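Local coordinates for phenylacetic acid degradation protein PaaI (Thermus thermophilus HB8, PDB 1WLU), which probably hydrolyses acyl-CoA thioesters as a hot dog fold thioesterase and binds coenzyme A, at residues Leu74-Val85 / Arg97-Val107; Thr37-Ala47 / Cys66-Leu74. All coordinates share one frame; numbering follows the deposited sequence.

Interaction 1. Residues Leu74-Val85 / Arg97-Val107; sequences LGAGARVEARAV and RVEVVSEGKLV
The branched ends of Leu74 and Val107 meet tip to tip, with Leu74 CD2 4.0 Å from Val107 CG2. The Leu74 methyls also lie against Ser102. A type II turn from Gly75 to Ala78 then carries the chain into strand 79-85. Arg79 O accepts a bond from Ser102 OG at 2.7 Å. The hydroxyl comes from above the carbonyl plane, 38° out of it. OG stands anti to the Ser102 backbone N (chi1 -179°), which turns it to this carbonyl. The Arg79 guanidinium forms a salt bridge with Glu26, while Arg79 N donates to a water that in turn donates to Glu103 OE2. Val80 CG2 is pressed against Val100 CG1 at 3.4 Å, a tight carbon contact. From Glu81 on, the backbones pair regularly. Glu81 exchanges two bonds with Val101, and its OE1 holds Arg83 by the guanidinium edge in a salt bridge with weak bonds. Ala82 CB meets Val98 CG1 on the other face. Arg83 exchanges two backbone bonds with Glu99. Its guanidinium lies over Val101, whose CG2 is 3.9 Å above its plane. A water links Arg83 NH1 to Glu99 OE1. Ala84 CB meets Val98 CG2 and, like Ala82, touches Ala50 of helix 40-56. Val85 closes the ladder with two bonds to Arg97. This is an antiparallel beta hairpin in the sheet that wraps the central helix of the hot dog fold.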
loop_
_atom_site.group_PDB
_atom_site.type_symbol
_atom_site.label_atom_id
_atom_site.label_comp_id
_atom_site.label_asym_id
_atom_site.label_seq_id
_atom_site.Cartn_x
_atom_site.Cartn_y
_atom_site.Cartn_z
ATOM N N LEU A 74 -7.192 -19.954 2.760
ATOM C CA LEU A 74 -8.077 -20.848 2.018
ATOM C C LEU A 74 -7.359 -22.154 1.714
ATOM O O LEU A 74 -6.154 -22.170 1.464
ATOM C CB LEU A 74 -8.530 -20.207 0.704
ATOM C CG LEU A 74 -9.502 -19.028 0.791
ATOM C CD1 LEU A 74 -9.840 -18.564 -0.614
ATOM C CD2 LEU A 74 -10.769 -19.447 1.533
ATOM N N GLY A 75 -8.106 -23.251 1.738
ATOM C CA GLY A 75 -7.512 -24.544 1.458
ATOM C C GLY A 75 -7.898 -25.055 0.086
ATOM O O GLY A 75 -8.714 -24.444 -0.610
ATOM N N ALA A 76 -7.308 -26.177 -0.311
ATOM C CA ALA A 76 -7.606 -26.767 -1.607
ATOM C C ALA A 76 -9.103 -27.022 -1.730
ATOM O O ALA A 76 -9.748 -27.462 -0.775
ATOM C CB ALA A 76 -6.838 -28.072 -1.776
ATOM N N GLY A 77 -9.650 -26.734 -2.906
ATOM C CA GLY A 77 -11.066 -26.948 -3.140
ATOM C C GLY A 77 -11.935 -25.722 -2.940
ATOM O O GLY A 77 -13.083 -25.691 -3.383
ATOM N N ALA A 78 -11.398 -24.705 -2.276
ATOM C CA ALA A 78 -12.165 -23.492 -2.034
ATOM C C ALA A 78 -12.497 -22.756 -3.325
ATOM O O ALA A 78 -11.641 -22.588 -4.196
ATOM C CB ALA A 78 -11.398 -22.566 -1.097
ATOM N N ARG A 79 -13.753 -22.339 -3.442
ATOM C CA ARG A 79 -14.222 -21.578 -4.593
ATOM C C ARG A 79 -14.061 -20.123 -4.177
ATOM O O ARG A 79 -14.566 -19.711 -3.131
ATOM C CB ARG A 79 -15.698 -21.876 -4.873
ATOM C CG ARG A 79 -15.975 -23.265 -5.431
ATOM C CD ARG A 79 -15.484 -23.390 -6.866
ATOM N NE ARG A 79 -15.941 -24.626 -7.496
ATOM C CZ ARG A 79 -15.716 -24.947 -8.767
ATOM N NH1 ARG A 79 -15.038 -24.122 -9.552
ATOM N NH2 ARG A 79 -16.173 -26.094 -9.254
ATOM N N VAL A 80 -13.360 -19.344 -4.990
ATOM C CA VAL A 80 -13.122 -17.948 -4.658
ATOM C C VAL A 80 -13.431 -17.018 -5.827
ATOM O O VAL A 80 -13.302 -17.398 -6.990
ATOM C CB VAL A 80 -11.653 -17.769 -4.200
ATOM C CG1 VAL A 80 -10.712 -18.168 -5.321
ATOM C CG2 VAL A 80 -11.404 -16.341 -3.747
ATOM N N GLU A 81 -13.851 -15.800 -5.498
ATOM C CA GLU A 81 -14.191 -14.783 -6.488
ATOM C C GLU A 81 -13.512 -13.464 -6.156
ATOM O O GLU A 81 -13.277 -13.157 -4.987
ATOM C CB GLU A 81 -15.701 -14.529 -6.500
ATOM C CG GLU A 81 -16.549 -15.564 -7.199
ATOM C CD GLU A 81 -18.030 -15.286 -7.015
ATOM O OE1 GLU A 81 -18.393 -14.109 -6.786
ATOM O OE2 GLU A 81 -18.830 -16.240 -7.103
ATOM N N ALA A 82 -13.204 -12.689 -7.189
ATOM C CA ALA A 82 -12.609 -11.369 -7.018
ATOM C C ALA A 82 -13.566 -10.406 -7.715
ATOM O O ALA A 82 -13.786 -10.499 -8.927
ATOM C CB ALA A 82 -11.233 -11.310 -7.652
ATOM N N ARG A 83 -14.148 -9.501 -6.935
ATOM C CA ARG A 83 -15.115 -8.530 -7.438
ATOM C C ARG A 83 -14.502 -7.140 -7.499
ATOM O O ARG A 83 -14.259 -6.515 -6.465
ATOM C CB ARG A 83 -16.340 -8.527 -6.525
ATOM C CG ARG A 83 -16.924 -9.916 -6.322
ATOM C CD ARG A 83 -17.891 -9.955 -5.160
ATOM N NE ARG A 83 -18.444 -11.294 -4.974
ATOM C CZ ARG A 83 -19.273 -11.625 -3.991
ATOM N NH1 ARG A 83 -19.643 -10.714 -3.102
ATOM N NH2 ARG A 83 -19.739 -12.865 -3.903
ATOM N N ALA A 84 -14.264 -6.657 -8.716
ATOM C CA ALA A 84 -13.655 -5.349 -8.921
ATOM C C ALA A 84 -14.668 -4.261 -9.238
ATOM O O ALA A 84 -15.536 -4.436 -10.093
ATOM C CB ALA A 84 -12.620 -5.434 -10.043
ATOM N N VAL A 85 -14.552 -3.142 -8.531
ATOM C CA VAL A 85 -15.426 -1.995 -8.743
ATOM C C VAL A 85 -14.554 -0.751 -8.864
ATOM O O VAL A 85 -13.482 -0.664 -8.264
ATOM C CB VAL A 85 -16.430 -1.800 -7.583
ATOM C CG1 VAL A 85 -17.306 -3.032 -7.439
ATOM C CG2 VAL A 85 -15.693 -1.505 -6.288
ATOM N N ARG A 97 -11.260 -1.108 -6.379
ATOM C CA ARG A 97 -11.279 -1.897 -5.157
ATOM C C ARG A 97 -11.718 -3.289 -5.584
ATOM O O ARG A 97 -12.692 -3.437 -6.325
ATOM C CB ARG A 97 -12.283 -1.348 -4.140
ATOM C CG ARG A 97 -12.674 -2.393 -3.091
ATOM C CD ARG A 97 -13.461 -1.825 -1.923
ATOM N NE ARG A 97 -14.624 -1.049 -2.339
ATOM C CZ ARG A 97 -14.655 0.280 -2.395
ATOM N NH1 ARG A 97 -13.584 0.989 -2.058
ATOM N NH2 ARG A 97 -15.761 0.899 -2.785
ATOM N N VAL A 98 -10.997 -4.304 -5.129
ATOM C CA VAL A 98 -11.337 -5.673 -5.474
ATOM C C VAL A 98 -11.500 -6.516 -4.220
ATOM O O VAL A 98 -10.545 -6.731 -3.472
ATOM C CB VAL A 98 -10.255 -6.316 -6.373
ATOM C CG1 VAL A 98 -10.705 -7.704 -6.813
ATOM C CG2 VAL A 98 -9.998 -5.439 -7.594
ATOM N N GLU A 99 -12.721 -6.977 -3.984
ATOM C CA GLU A 99 -12.999 -7.816 -2.831
ATOM C C GLU A 99 -12.844 -9.278 -3.224
ATOM O O GLU A 99 -13.410 -9.724 -4.224
ATOM C CB GLU A 99 -14.417 -7.559 -2.319
ATOM C CG GLU A 99 -14.557 -6.258 -1.541
ATOM C CD GLU A 99 -15.976 -5.995 -1.082
ATOM O OE1 GLU A 99 -16.747 -6.968 -0.945
ATOM O OE2 GLU A 99 -16.314 -4.815 -0.845
ATOM N N VAL A 100 -12.054 -10.014 -2.451
ATOM C CA VAL A 100 -11.837 -11.435 -2.704
ATOM C C VAL A 100 -12.732 -12.157 -1.706
ATOM O O VAL A 100 -12.546 -12.049 -0.490
ATOM C CB VAL A 100 -10.356 -11.815 -2.504
ATOM C CG1 VAL A 100 -10.146 -13.289 -2.807
ATOM C CG2 VAL A 100 -9.487 -10.966 -3.426
ATOM N N VAL A 101 -13.707 -12.888 -2.238
ATOM C CA VAL A 101 -14.702 -13.572 -1.426
ATOM C C VAL A 101 -14.796 -15.074 -1.659
ATOM O O VAL A 101 -14.663 -15.552 -2.784
ATOM C CB VAL A 101 -16.097 -12.953 -1.699
ATOM C CG1 VAL A 101 -17.150 -13.598 -0.816
ATOM C CG2 VAL A 101 -16.048 -11.447 -1.475
ATOM N N SER A 102 -15.027 -15.816 -0.582
ATOM C CA SER A 102 -15.185 -17.263 -0.669
ATOM C C SER A 102 -16.263 -17.665 0.323
ATOM O O SER A 102 -16.157 -17.378 1.515
ATOM C CB SER A 102 -13.879 -17.991 -0.341
ATOM O OG SER A 102 -14.057 -19.399 -0.448
ATOM N N GLU A 103 -17.307 -18.313 -0.182
ATOM C CA GLU A 103 -18.421 -18.755 0.649
ATOM C C GLU A 103 -18.982 -17.624 1.511
ATOM O O GLU A 103 -19.239 -17.804 2.701
ATOM C CB GLU A 103 -17.986 -19.924 1.537
ATOM C CG GLU A 103 -17.509 -21.147 0.763
ATOM C CD GLU A 103 -18.544 -21.661 -0.222
ATOM O OE1 GLU A 103 -19.685 -21.943 0.202
ATOM O OE2 GLU A 103 -18.216 -21.787 -1.422
ATOM N N GLY A 104 -19.158 -16.455 0.899
ATOM C CA GLY A 104 -19.712 -15.312 1.604
ATOM C C GLY A 104 -18.805 -14.583 2.578
ATOM O O GLY A 104 -19.247 -13.654 3.253
ATOM N N LYS A 105 -17.542 -14.988 2.659
ATOM C CA LYS A 105 -16.602 -14.343 3.572
ATOM C C LYS A 105 -15.554 -13.539 2.810
ATOM O O LYS A 105 -15.090 -13.963 1.753
ATOM C CB LYS A 105 -15.896 -15.396 4.430
ATOM C CG LYS A 105 -16.832 -16.262 5.264
ATOM C CD LYS A 105 -17.581 -15.441 6.300
ATOM C CE LYS A 105 -18.486 -16.321 7.149
ATOM N NZ LYS A 105 -17.716 -17.372 7.870
ATOM N N LEU A 106 -15.185 -12.379 3.348
ATOM C CA LEU A 106 -14.170 -11.540 2.713
ATOM C C LEU A 106 -12.802 -12.097 3.097
ATOM O O LEU A 106 -12.343 -11.936 4.230
ATOM C CB LEU A 106 -14.296 -10.087 3.174
ATOM C CG LEU A 106 -13.366 -9.084 2.479
ATOM C CD1 LEU A 106 -13.714 -8.981 0.997
ATOM C CD2 LEU A 106 -13.503 -7.724 3.144
ATOM N N VAL A 107 -12.167 -12.754 2.136
ATOM C CA VAL A 107 -10.864 -13.385 2.319
ATOM C C VAL A 107 -9.698 -12.405 2.200
ATOM O O VAL A 107 -8.671 -12.566 2.864
ATOM C CB VAL A 107 -10.680 -14.520 1.277
ATOM C CG1 VAL A 107 -9.280 -15.105 1.361
ATOM C CG2 VAL A 107 -11.722 -15.604 1.514
HETATM O O HOH W 1 -15.728 -23.166 -1.531
HETATM O O HOH W 2 -18.537 -7.836 -2.796
#

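Interaction 2. Residues Thr37-Ala47 / Cys66-Leu74; sequences TAHGGFLYALA and CRMDYFRPL
Ala38 N donates to Leu74 O at 2.8 Å and joins the loop before helix 40-47 to the end of segment 66-74. A water completes the link. It donates to Ala38 O and accepts from Leu74 N at 3.0 Å. His39 is the N-cap. Its ND1 takes the Gly41 N-H at 2.8 Å, almost in the ring plane. Its NE2 is bonded to Ser49 of the third subunit. His39 O accepts from both Phe42 N and Leu43 N. Gly40 O also has two donors. Tyr44 N supplies the helical bond, and Tyr70 OH donates at 2.9 Å from the opposite face of the carbonyl plane. The Tyr70 ring edge faces this oxygen. Leu43 CD1 lies near the plane of the same ring, at its edge. Tyr70 OH is also bonded to Tyr44 OH of the third subunit, and Tyr44 OH to Tyr70 OH of that subunit, so both hydroxyls are satisfied across the interface. Cys66 CB comes within 3.2 Å of Tyr44 OH, near the ring plane. Met68 CB meets the ring edge at CD2. The Met68 chain bends at chi2 (72°), and its CE packs on Leu43 CB at 3.9 Å. On the far side of the strand, Arg67 NE binds the syn lone pair of Asp69 OD2 at 2.9 Å. Tyr70 and Phe71 belong to the coenzyme A site. The arrangement is that of the hot dog fold, a long helix packed on a sheet that here runs on into the third subunit.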
loop_
_atom_site.group_PDB
_atom_site.type_symbol
_atom_site.label_atom_id
_atom_site.label_comp_id
_atom_site.label_asym_id
_atom_site.label_seq_id
_atom_site.Cartn_x
_atom_site.Cartn_y
_atom_site.Cartn_z
ATOM N N THR A 37 -1.756 -23.758 2.254
ATOM C CA THR A 37 -2.917 -22.906 2.024
ATOM C C THR A 37 -2.742 -22.233 0.668
ATOM O O THR A 37 -1.671 -22.311 0.071
ATOM C CB THR A 37 -3.052 -21.815 3.113
ATOM O OG1 THR A 37 -1.916 -20.944 3.070
ATOM C CG2 THR A 37 -3.140 -22.448 4.489
ATOM N N ALA A 38 -3.788 -21.580 0.174
ATOM C CA ALA A 38 -3.694 -20.910 -1.116
ATOM C C ALA A 38 -2.546 -19.903 -1.097
ATOM O O ALA A 38 -2.486 -19.031 -0.229
ATOM C CB ALA A 38 -5.007 -20.213 -1.440
ATOM N N HIS A 39 -1.633 -20.035 -2.053
ATOM C CA HIS A 39 -0.479 -19.146 -2.151
ATOM C C HIS A 39 -0.959 -17.707 -2.341
ATOM O O HIS A 39 -1.919 -17.451 -3.073
ATOM C CB HIS A 39 0.394 -19.589 -3.332
ATOM C CG HIS A 39 1.757 -18.966 -3.368
ATOM N ND1 HIS A 39 1.967 -17.638 -3.673
ATOM C CD2 HIS A 39 2.985 -19.510 -3.197
ATOM C CE1 HIS A 39 3.266 -17.393 -3.695
ATOM N NE2 HIS A 39 3.906 -18.514 -3.410
ATOM N N GLY A 40 -0.296 -16.772 -1.668
ATOM C CA GLY A 40 -0.677 -15.374 -1.780
ATOM C C GLY A 40 -0.670 -14.902 -3.220
ATOM O O GLY A 40 -1.445 -14.020 -3.603
ATOM N N GLY A 41 0.214 -15.489 -4.021
ATOM C CA GLY A 41 0.317 -15.126 -5.421
ATOM C C GLY A 41 -0.883 -15.578 -6.229
ATOM O O GLY A 41 -1.226 -14.959 -7.236
ATOM N N PHE A 42 -1.516 -16.667 -5.805
ATOM C CA PHE A 42 -2.691 -17.149 -6.516
ATOM C C PHE A 42 -3.857 -16.212 -6.227
ATOM O O PHE A 42 -4.579 -15.808 -7.140
ATOM C CB PHE A 42 -3.063 -18.568 -6.081
ATOM C CG PHE A 42 -4.360 -19.047 -6.663
ATOM C CD1 PHE A 42 -4.447 -19.400 -8.006
ATOM C CD2 PHE A 42 -5.513 -19.081 -5.885
ATOM C CE1 PHE A 42 -5.667 -19.777 -8.567
ATOM C CE2 PHE A 42 -6.737 -19.456 -6.437
ATOM C CZ PHE A 42 -6.813 -19.803 -7.781
ATOM N N LEU A 43 -4.044 -15.869 -4.955
ATOM C CA LEU A 43 -5.128 -14.972 -4.577
ATOM C C LEU A 43 -4.909 -13.601 -5.204
ATOM O O LEU A 43 -5.855 -12.963 -5.667
ATOM C CB LEU A 43 -5.223 -14.864 -3.054
ATOM C CG LEU A 43 -5.564 -16.183 -2.350
ATOM C CD1 LEU A 43 -5.609 -15.959 -0.850
ATOM C CD2 LEU A 43 -6.903 -16.716 -2.855
ATOM N N TYR A 44 -3.661 -13.147 -5.232
ATOM C CA TYR A 44 -3.365 -11.860 -5.841
ATOM C C TYR A 44 -3.634 -11.921 -7.344
ATOM O O TYR A 44 -4.223 -11.002 -7.907
ATOM C CB TYR A 44 -1.910 -11.457 -5.586
ATOM C CG TYR A 44 -1.527 -10.128 -6.209
ATOM C CD1 TYR A 44 -1.161 -10.040 -7.554
ATOM C CD2 TYR A 44 -1.541 -8.958 -5.452
ATOM C CE1 TYR A 44 -0.819 -8.816 -8.129
ATOM C CE2 TYR A 44 -1.204 -7.734 -6.014
ATOM C CZ TYR A 44 -0.842 -7.668 -7.348
ATOM O OH TYR A 44 -0.494 -6.451 -7.892
ATOM N N ALA A 45 -3.210 -13.004 -7.992
ATOM C CA ALA A 45 -3.426 -13.146 -9.429
ATOM C C ALA A 45 -4.915 -13.059 -9.751
ATOM O O ALA A 45 -5.311 -12.464 -10.755
ATOM C CB ALA A 45 -2.860 -14.473 -9.917
ATOM N N LEU A 46 -5.734 -13.659 -8.895
ATOM C CA LEU A 46 -7.179 -13.635 -9.074
ATOM C C LEU A 46 -7.688 -12.196 -9.005
ATOM O O LEU A 46 -8.407 -11.736 -9.892
ATOM C CB LEU A 46 -7.851 -14.474 -7.986
ATOM C CG LEU A 46 -9.378 -14.531 -8.002
ATOM C CD1 LEU A 46 -9.847 -15.356 -9.194
ATOM C CD2 LEU A 46 -9.875 -15.150 -6.708
ATOM N N ALA A 47 -7.304 -11.483 -7.951
ATOM C CA ALA A 47 -7.735 -10.100 -7.779
ATOM C C ALA A 47 -7.200 -9.213 -8.895
ATOM O O ALA A 47 -7.926 -8.381 -9.441
ATOM C CB ALA A 47 -7.268 -9.576 -6.426
ATOM N N CYS A 66 -0.402 -1.589 -6.370
ATOM C CA CYS A 66 -1.479 -2.425 -5.856
ATOM C C CYS A 66 -1.190 -2.881 -4.437
ATOM O O CYS A 66 -0.048 -3.188 -4.090
ATOM C CB CYS A 66 -1.664 -3.653 -6.744
ATOM S SG CYS A 66 -1.983 -3.241 -8.469
ATOM N N ARG A 67 -2.237 -2.922 -3.621
ATOM C CA ARG A 67 -2.127 -3.362 -2.237
ATOM C C ARG A 67 -3.034 -4.564 -2.047
ATOM O O ARG A 67 -4.164 -4.590 -2.541
ATOM C CB ARG A 67 -2.554 -2.246 -1.280
ATOM C CG ARG A 67 -2.554 -2.639 0.199
ATOM C CD ARG A 67 -3.090 -1.480 1.028
ATOM N NE ARG A 67 -3.263 -1.799 2.445
ATOM C CZ ARG A 67 -2.463 -1.382 3.421
ATOM N NH1 ARG A 67 -1.407 -0.621 3.157
ATOM N NH2 ARG A 67 -2.738 -1.708 4.678
ATOM N N MET A 68 -2.528 -5.564 -1.338
ATOM C CA MET A 68 -3.291 -6.768 -1.065
ATOM C C MET A 68 -3.282 -7.012 0.440
ATOM O O MET A 68 -2.216 -7.185 1.038
ATOM C CB MET A 68 -2.664 -7.961 -1.792
ATOM C CG MET A 68 -3.432 -9.258 -1.643
ATOM S SD MET A 68 -4.969 -9.269 -2.578
ATOM C CE MET A 68 -5.318 -11.035 -2.586
ATOM N N ASP A 69 -4.465 -6.997 1.047
ATOM C CA ASP A 69 -4.612 -7.237 2.479
ATOM C C ASP A 69 -5.281 -8.596 2.648
ATOM O O ASP A 69 -6.385 -8.817 2.153
ATOM C CB ASP A 69 -5.457 -6.131 3.119
ATOM C CG ASP A 69 -4.743 -4.790 3.134
ATOM O OD1 ASP A 69 -3.594 -4.735 3.620
ATOM O OD2 ASP A 69 -5.330 -3.789 2.671
ATOM N N TYR A 70 -4.599 -9.502 3.342
ATOM C CA TYR A 70 -5.089 -10.865 3.556
ATOM C C TYR A 70 -5.777 -11.025 4.903
ATOM O O TYR A 70 -5.209 -10.670 5.937
ATOM C CB TYR A 70 -3.913 -11.838 3.468
ATOM C CG TYR A 70 -3.228 -11.855 2.121
ATOM C CD1 TYR A 70 -3.638 -12.730 1.119
ATOM C CD2 TYR A 70 -2.164 -10.998 1.850
ATOM C CE1 TYR A 70 -3.004 -12.756 -0.120
ATOM C CE2 TYR A 70 -1.525 -11.013 0.615
ATOM C CZ TYR A 70 -1.950 -11.896 -0.363
ATOM O OH TYR A 70 -1.319 -11.933 -1.583
ATOM N N PHE A 71 -6.987 -11.585 4.895
ATOM C CA PHE A 71 -7.739 -11.760 6.140
ATOM C C PHE A 71 -7.952 -13.200 6.585
ATOM O O PHE A 71 -7.905 -13.492 7.781
ATOM C CB PHE A 71 -9.117 -11.096 6.040
ATOM C CG PHE A 71 -9.081 -9.676 5.554
ATOM C CD1 PHE A 71 -8.191 -8.757 6.099
ATOM C CD2 PHE A 71 -9.951 -9.255 4.556
ATOM C CE1 PHE A 71 -8.169 -7.434 5.655
ATOM C CE2 PHE A 71 -9.937 -7.938 4.106
ATOM C CZ PHE A 71 -9.045 -7.026 4.656
ATOM N N ARG A 72 -8.204 -14.092 5.631
ATOM C CA ARG A 72 -8.468 -15.490 5.957
ATOM C C ARG A 72 -7.784 -16.432 4.975
ATOM O O ARG A 72 -7.762 -16.174 3.775
ATOM C CB ARG A 72 -9.979 -15.750 5.917
ATOM C CG ARG A 72 -10.817 -14.725 6.677
ATOM C CD ARG A 72 -12.282 -14.775 6.246
ATOM N NE ARG A 72 -12.943 -16.018 6.635
ATOM C CZ ARG A 72 -13.332 -16.304 7.873
ATOM N NH1 ARG A 72 -13.130 -15.434 8.854
ATOM N NH2 ARG A 72 -13.925 -17.462 8.133
ATOM N N PRO A 73 -7.214 -17.537 5.475
ATOM C CA PRO A 73 -6.544 -18.496 4.593
ATOM C C PRO A 73 -7.572 -19.389 3.901
ATOM O O PRO A 73 -8.693 -19.548 4.387
ATOM C CB PRO A 73 -5.661 -19.280 5.558
ATOM C CG PRO A 73 -6.508 -19.327 6.791
ATOM C CD PRO A 73 -7.018 -17.899 6.890
ATOM N N LEU A 74 -7.192 -19.954 2.760
ATOM C CA LEU A 74 -8.077 -20.848 2.018
ATOM C C LEU A 74 -7.359 -22.154 1.714
ATOM O O LEU A 74 -6.154 -22.170 1.464
ATOM C CB LEU A 74 -8.530 -20.207 0.704
ATOM C CG LEU A 74 -9.502 -19.028 0.791
ATOM C CD1 LEU A 74 -9.840 -18.564 -0.614
ATOM C CD2 LEU A 74 -10.769 -19.447 1.533
HETATM O O HOH W 3 -4.588 -18.941 1.697
#

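How the interactions relate
The centres of the two interactions lie 9 Å apart, and Leu74 belongs to both. They come in series along the chain. Interaction 2 joins helix 40-56 to strand 61-70. Interaction 1 opens at Leu74, where interaction 2 ends, and runs on into strand 79-89. Both reach one antiparallel sheet, where strand 105-116 lies between strands 93-102 and 61-70. The two touch where Val107 O probably accepts hydrogen bonds from Phe71 N, at 2.8 Å, and Arg72 N. Leu46 of the helix packs on Val80 as a second point of contact. Together they join helix 40-56 and the sheet, next to Tyr70 and Phe71 of the coenzyme A site.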